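Long-range contact in electron transfer flavoprotein, alpha subunit (Thermotoga maritima, PDB 7KOE), which probably passes electrons between redox partners through flavin-adenine dinucleotide, as the alpha subunit of an electron transfer flavoprotein: residues K55-K69 with L171-E185. Sequence-based numbering, arbitrary orientation.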
loop_
_atom_site.group_PDB
_atom_site.type_symbol
_atom_site.label_atom_id
_atom_site.label_comp_id
_atom_site.label_asym_id
_atom_site.label_seq_id
_atom_site.Cartn_x
_atom_site.Cartn_y
_atom_site.Cartn_z
ATOM N N LYS B 55 18.028 -17.308 61.255
ATOM C CA LYS B 55 18.971 -16.209 61.380
ATOM C C LYS B 55 19.781 -16.001 60.110
ATOM O O LYS B 55 20.256 -14.886 59.868
ATOM C CB LYS B 55 19.920 -16.455 62.554
ATOM C CG LYS B 55 19.264 -16.354 63.918
ATOM C CD LYS B 55 20.287 -16.026 64.992
ATOM C CE LYS B 55 21.406 -17.055 65.031
ATOM N NZ LYS B 55 20.954 -18.333 65.641
ATOM N N GLU B 56 19.949 -17.050 59.302
ATOM C CA GLU B 56 20.665 -16.914 58.039
ATOM C C GLU B 56 19.862 -16.104 57.031
ATOM O O GLU B 56 20.446 -15.411 56.191
ATOM C CB GLU B 56 21.004 -18.303 57.487
ATOM C CG GLU B 56 21.801 -18.334 56.190
ATOM C CD GLU B 56 23.205 -17.785 56.338
ATOM O OE1 GLU B 56 23.771 -17.863 57.448
ATOM O OE2 GLU B 56 23.747 -17.271 55.338
ATOM N N ALA B 57 18.531 -16.153 57.119
ATOM C CA ALA B 57 17.693 -15.367 56.220
ATOM C C ALA B 57 17.831 -13.876 56.492
ATOM O O ALA B 57 17.836 -13.067 55.555
ATOM C CB ALA B 57 16.236 -15.800 56.355
ATOM N N ILE B 58 17.967 -13.497 57.765
ATOM C CA ILE B 58 18.103 -12.091 58.122
ATOM C C ILE B 58 19.463 -11.555 57.698
ATOM O O ILE B 58 19.592 -10.378 57.346
ATOM C CB ILE B 58 17.860 -11.912 59.630
ATOM C CG1 ILE B 58 16.647 -12.735 60.056
ATOM C CG2 ILE B 58 17.624 -10.455 59.967
ATOM C CD1 ILE B 58 16.289 -12.597 61.509
ATOM N N GLN B 59 20.493 -12.402 57.705
ATOM C CA GLN B 59 21.781 -11.995 57.162
ATOM C C GLN B 59 21.749 -11.860 55.647
ATOM O O GLN B 59 22.541 -11.093 55.090
ATOM C CB GLN B 59 22.864 -12.990 57.572
ATOM C CG GLN B 59 23.056 -13.101 59.069
ATOM C CD GLN B 59 24.071 -14.155 59.443
ATOM O OE1 GLN B 59 25.007 -14.425 58.691
ATOM N NE2 GLN B 59 23.891 -14.763 60.609
ATOM N N ARG B 60 20.851 -12.577 54.969
ATOM C CA ARG B 60 20.730 -12.456 53.523
ATOM C C ARG B 60 19.839 -11.296 53.105
ATOM O O ARG B 60 19.858 -10.911 51.932
ATOM C CB ARG B 60 20.196 -13.755 52.921
ATOM C CG ARG B 60 21.138 -14.931 53.055
ATOM C CD ARG B 60 22.311 -14.815 52.113
ATOM N NE ARG B 60 23.145 -16.010 52.147
ATOM C CZ ARG B 60 24.126 -16.260 51.287
ATOM N NH1 ARG B 60 24.399 -15.395 50.322
ATOM N NH2 ARG B 60 24.833 -17.375 51.392
ATOM N N GLY B 61 19.059 -10.734 54.022
ATOM C CA GLY B 61 18.302 -9.545 53.695
ATOM C C GLY B 61 16.848 -9.577 54.112
ATOM O O GLY B 61 16.097 -8.654 53.788
ATOM N N ALA B 62 16.427 -10.622 54.815
ATOM C CA ALA B 62 15.061 -10.672 55.317
ATOM C C ALA B 62 14.900 -9.656 56.436
ATOM O O ALA B 62 15.693 -9.641 57.384
ATOM C CB ALA B 62 14.721 -12.074 55.811
ATOM N N ASP B 63 13.898 -8.781 56.310
ATOM C CA ASP B 63 13.663 -7.792 57.356
ATOM C C ASP B 63 13.144 -8.460 58.617
ATOM O O ASP B 63 13.693 -8.258 59.705
ATOM C CB ASP B 63 12.677 -6.729 56.875
ATOM C CG ASP B 63 13.228 -5.899 55.740
ATOM O OD1 ASP B 63 14.203 -6.338 55.097
ATOM O OD2 ASP B 63 12.681 -4.807 55.486
ATOM N N LYS B 64 12.113 -9.286 58.485
ATOM C CA LYS B 64 11.584 -10.075 59.582
ATOM C C LYS B 64 11.535 -11.523 59.108
ATOM O O LYS B 64 11.733 -11.814 57.925
ATOM C CB LYS B 64 10.189 -9.593 59.993
ATOM C CG LYS B 64 10.015 -8.071 60.049
ATOM C CD LYS B 64 10.846 -7.371 61.096
ATOM C CE LYS B 64 10.604 -5.867 61.070
ATOM N NZ LYS B 64 9.213 -5.528 61.483
ATOM N N VAL B 65 11.278 -12.446 60.028
ATOM C CA VAL B 65 11.146 -13.859 59.683
ATOM C C VAL B 65 9.934 -14.414 60.417
ATOM O O VAL B 65 9.845 -14.308 61.644
ATOM C CB VAL B 65 12.412 -14.674 60.024
ATOM C CG1 VAL B 65 12.106 -16.159 60.131
ATOM C CG2 VAL B 65 13.488 -14.456 58.972
ATOM N N LEU B 66 8.992 -14.981 59.672
ATOM C CA LEU B 66 7.866 -15.697 60.262
ATOM C C LEU B 66 8.252 -17.169 60.316
ATOM O O LEU B 66 8.170 -17.883 59.317
ATOM C CB LEU B 66 6.598 -15.466 59.453
ATOM C CG LEU B 66 5.347 -16.236 59.861
ATOM C CD1 LEU B 66 4.996 -15.976 61.311
ATOM C CD2 LEU B 66 4.199 -15.857 58.954
ATOM N N TYR B 67 8.698 -17.620 61.484
ATOM C CA TYR B 67 9.208 -18.979 61.646
ATOM C C TYR B 67 8.089 -19.823 62.244
ATOM O O TYR B 67 7.955 -19.950 63.459
ATOM C CB TYR B 67 10.475 -18.958 62.495
ATOM C CG TYR B 67 11.099 -20.295 62.856
ATOM C CD1 TYR B 67 11.038 -21.384 61.997
ATOM C CD2 TYR B 67 11.817 -20.435 64.035
ATOM C CE1 TYR B 67 11.623 -22.593 62.333
ATOM C CE2 TYR B 67 12.418 -21.633 64.371
ATOM C CZ TYR B 67 12.311 -22.709 63.519
ATOM O OH TYR B 67 12.902 -23.904 63.853
ATOM N N VAL B 68 7.278 -20.406 61.365
ATOM C CA VAL B 68 6.158 -21.247 61.772
ATOM C C VAL B 68 6.702 -22.577 62.277
ATOM O O VAL B 68 7.561 -23.193 61.638
ATOM C CB VAL B 68 5.180 -21.446 60.603
ATOM C CG1 VAL B 68 3.966 -22.236 61.043
ATOM C CG2 VAL B 68 4.761 -20.104 60.032
ATOM N N LYS B 69 6.204 -23.019 63.426
ATOM C CA LYS B 69 6.763 -24.153 64.145
ATOM C C LYS B 69 5.786 -25.316 64.150
ATOM O O LYS B 69 4.673 -25.187 64.672
ATOM C CB LYS B 69 7.097 -23.760 65.583
ATOM C CG LYS B 69 7.656 -22.374 65.712
ATOM C CD LYS B 69 9.131 -22.395 65.434
ATOM C CE LYS B 69 9.887 -23.169 66.501
ATOM N NZ LYS B 69 9.680 -22.612 67.867
ATOM N N LEU B 171 22.235 -11.712 47.819
ATOM C CA LEU B 171 22.923 -10.761 48.673
ATOM C C LEU B 171 23.903 -11.501 49.578
ATOM O O LEU B 171 23.636 -12.635 49.987
ATOM C CB LEU B 171 21.927 -9.983 49.526
ATOM C CG LEU B 171 21.109 -8.900 48.827
ATOM C CD1 LEU B 171 20.064 -8.331 49.769
ATOM C CD2 LEU B 171 22.022 -7.802 48.311
ATOM N N PRO B 172 25.055 -10.905 49.889
ATOM C CA PRO B 172 26.010 -11.584 50.762
ATOM C C PRO B 172 25.507 -11.609 52.194
ATOM O O PRO B 172 24.782 -10.696 52.628
ATOM C CB PRO B 172 27.284 -10.731 50.628
ATOM C CG PRO B 172 27.087 -9.926 49.382
ATOM C CD PRO B 172 25.619 -9.670 49.321
ATOM N N PRO B 173 25.847 -12.651 52.966
ATOM C CA PRO B 173 25.374 -12.728 54.356
ATOM C C PRO B 173 26.044 -11.707 55.263
ATOM O O PRO B 173 27.246 -11.785 55.535
ATOM C CB PRO B 173 25.721 -14.164 54.770
ATOM C CG PRO B 173 26.811 -14.581 53.850
ATOM C CD PRO B 173 26.581 -13.861 52.557
ATOM N N ASP B 174 25.262 -10.740 55.737
ATOM C CA ASP B 174 25.774 -9.663 56.574
ATOM C C ASP B 174 25.268 -9.836 57.999
ATOM O O ASP B 174 24.055 -9.730 58.234
ATOM C CB ASP B 174 25.344 -8.306 56.018
ATOM C CG ASP B 174 26.246 -7.176 56.470
ATOM O OD1 ASP B 174 27.188 -7.436 57.248
ATOM O OD2 ASP B 174 26.013 -6.026 56.044
ATOM N N PRO B 175 26.139 -10.085 58.979
ATOM C CA PRO B 175 25.690 -10.229 60.370
ATOM C C PRO B 175 25.375 -8.920 61.077
ATOM O O PRO B 175 25.078 -8.946 62.275
ATOM C CB PRO B 175 26.887 -10.926 61.046
ATOM C CG PRO B 175 27.793 -11.366 59.930
ATOM C CD PRO B 175 27.570 -10.388 58.837
ATOM N N GLU B 176 25.442 -7.787 60.375
ATOM C CA GLU B 176 25.155 -6.499 60.996
ATOM C C GLU B 176 23.667 -6.339 61.282
ATOM O O GLU B 176 23.283 -5.894 62.370
ATOM C CB GLU B 176 25.657 -5.371 60.092
ATOM C CG GLU B 176 25.223 -3.973 60.505
ATOM C CD GLU B 176 25.168 -3.016 59.329
ATOM O OE1 GLU B 176 24.285 -3.189 58.463
ATOM O OE2 GLU B 176 26.007 -2.092 59.269
ATOM N N ARG B 177 22.817 -6.709 60.333
ATOM C CA ARG B 177 21.389 -6.482 60.464
ATOM C C ARG B 177 20.730 -7.597 61.263
ATOM O O ARG B 177 21.143 -8.757 61.207
ATOM C CB ARG B 177 20.734 -6.370 59.088
ATOM C CG ARG B 177 21.094 -7.485 58.120
ATOM C CD ARG B 177 20.440 -7.239 56.773
ATOM N NE ARG B 177 19.008 -6.999 56.917
ATOM C CZ ARG B 177 18.313 -6.160 56.157
ATOM N NH1 ARG B 177 18.919 -5.476 55.197
ATOM N NH2 ARG B 177 17.012 -6.004 56.359
ATOM N N THR B 178 19.710 -7.221 62.030
ATOM C CA THR B 178 18.872 -8.153 62.768
ATOM C C THR B 178 17.414 -7.858 62.450
ATOM O O THR B 178 17.077 -6.838 61.845
ATOM C CB THR B 178 19.097 -8.067 64.286
ATOM O OG1 THR B 178 18.832 -6.732 64.733
ATOM C CG2 THR B 178 20.522 -8.467 64.656
ATOM N N GLY B 179 16.550 -8.777 62.859
ATOM C CA GLY B 179 15.124 -8.631 62.646
ATOM C C GLY B 179 14.369 -9.510 63.609
ATOM O O GLY B 179 14.936 -10.425 64.211
ATOM N N GLU B 180 13.076 -9.229 63.756
ATOM C CA GLU B 180 12.247 -10.016 64.665
ATOM C C GLU B 180 11.949 -11.370 64.023
ATOM O O GLU B 180 11.692 -11.462 62.818
ATOM C CB GLU B 180 10.967 -9.266 65.047
ATOM C CG GLU B 180 9.845 -9.191 64.020
ATOM C CD GLU B 180 8.706 -8.281 64.431
ATOM O OE1 GLU B 180 8.784 -7.654 65.510
ATOM O OE2 GLU B 180 7.720 -8.203 63.661
ATOM N N ILE B 181 12.112 -12.439 64.792
ATOM C CA ILE B 181 11.723 -13.768 64.338
ATOM C C ILE B 181 10.416 -14.128 65.033
ATOM O O ILE B 181 10.387 -14.327 66.247
ATOM C CB ILE B 181 12.815 -14.799 64.626
ATOM C CG1 ILE B 181 14.121 -14.383 63.947
ATOM C CG2 ILE B 181 12.390 -16.170 64.136
ATOM C CD1 ILE B 181 15.250 -15.365 64.123
ATOM N N ILE B 182 9.333 -14.202 64.271
ATOM C CA ILE B 182 8.026 -14.505 64.840
ATOM C C ILE B 182 7.833 -16.014 64.834
ATOM O O ILE B 182 7.742 -16.634 63.769
ATOM C CB ILE B 182 6.904 -13.809 64.060
ATOM C CG1 ILE B 182 7.135 -12.300 64.000
ATOM C CG2 ILE B 182 5.563 -14.124 64.686
ATOM C CD1 ILE B 182 7.586 -11.807 62.643
ATOM N N GLU B 183 7.769 -16.611 66.018
ATOM C CA GLU B 183 7.442 -18.024 66.141
ATOM C C GLU B 183 5.949 -18.174 66.387
ATOM O O GLU B 183 5.424 -17.686 67.393
ATOM C CB GLU B 183 8.233 -18.699 67.266
ATOM C CG GLU B 183 9.694 -18.962 66.940
ATOM C CD GLU B 183 10.587 -17.780 67.229
ATOM O OE1 GLU B 183 10.085 -16.769 67.762
ATOM O OE2 GLU B 183 11.796 -17.861 66.927
ATOM N N GLU B 184 5.272 -18.841 65.462
ATOM C CA GLU B 184 3.871 -19.210 65.613
ATOM C C GLU B 184 3.838 -20.729 65.694
ATOM O O GLU B 184 4.000 -21.415 64.680
ATOM C CB GLU B 184 3.029 -18.680 64.454
ATOM C CG GLU B 184 1.550 -19.010 64.555
ATOM C CD GLU B 184 0.851 -18.292 65.693
ATOM O OE1 GLU B 184 1.278 -17.174 66.055
ATOM O OE2 GLU B 184 -0.125 -18.854 66.232
ATOM N N GLU B 185 3.656 -21.256 66.901
ATOM C CA GLU B 185 3.661 -22.700 67.109
ATOM C C GLU B 185 2.355 -23.261 66.565
ATOM O O GLU B 185 1.323 -23.252 67.241
ATOM C CB GLU B 185 3.847 -23.030 68.583
ATOM C CG GLU B 185 5.306 -23.139 69.004
ATOM C CD GLU B 185 5.963 -21.784 69.195
ATOM O OE1 GLU B 185 5.282 -20.847 69.655
ATOM O OE2 GLU B 185 7.170 -21.657 68.898
#
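I58 is the bump at the middle of this contact: its CG2 rests on the T178-G179 backbone, while CD1 meets CG1 of I181 at 3.7 Å. With CG1 beside its backbone N and CG2 anti to it (chi1 -44°), one branch packs on the loop and the other reaches strand 181-185. G179 CA lies 3.3 Å from D63 O in a CA-H...O contact. Beyond it, V65 to K69 pair in parallel with I181 to E185, 181-185 being the outermost strand, within this chain, of a seven-stranded parallel sheet, consistent with the HUP-type domain. I182 N bonds V65 O at 2.7 Å. I181 CG2 fills the hollow between V65 CG1 and Y67 CB; on the face of L66, I182 CG2 lies against L66 CD1, and Y92 borders both residues. K69 folds back, its CD over the centre of the Y67 ring, and NZ binds E185 OE2 at 2.9 Å. At the helix end, P173 CD lies 3.5 Å above one guanidinium face of R60, displaced toward the rim, and R60 NH1 donates in its own plane to L171 O at 2.9 Å. A leucine in place of R60 would probably leave L171 O without this donor and P173 without its flat platform. Alongside, Q59 O receives D174 N at 2.8 Å. R177 runs its CG and CD past I58 O and, turning at chi3 (-52°), carries NH2 to D63 OD1 at 3.1 Å, carboxylate and guanidinium planes 30° apart; R30 of helix 21-33 holds the same oxygen. Apolar side chains thus pack between polar ties spread from R60-L171 and Q59-D174 through R177-D63 and the strand pairing to K69-E185, with the charge of D63 probably balanced by two arginines.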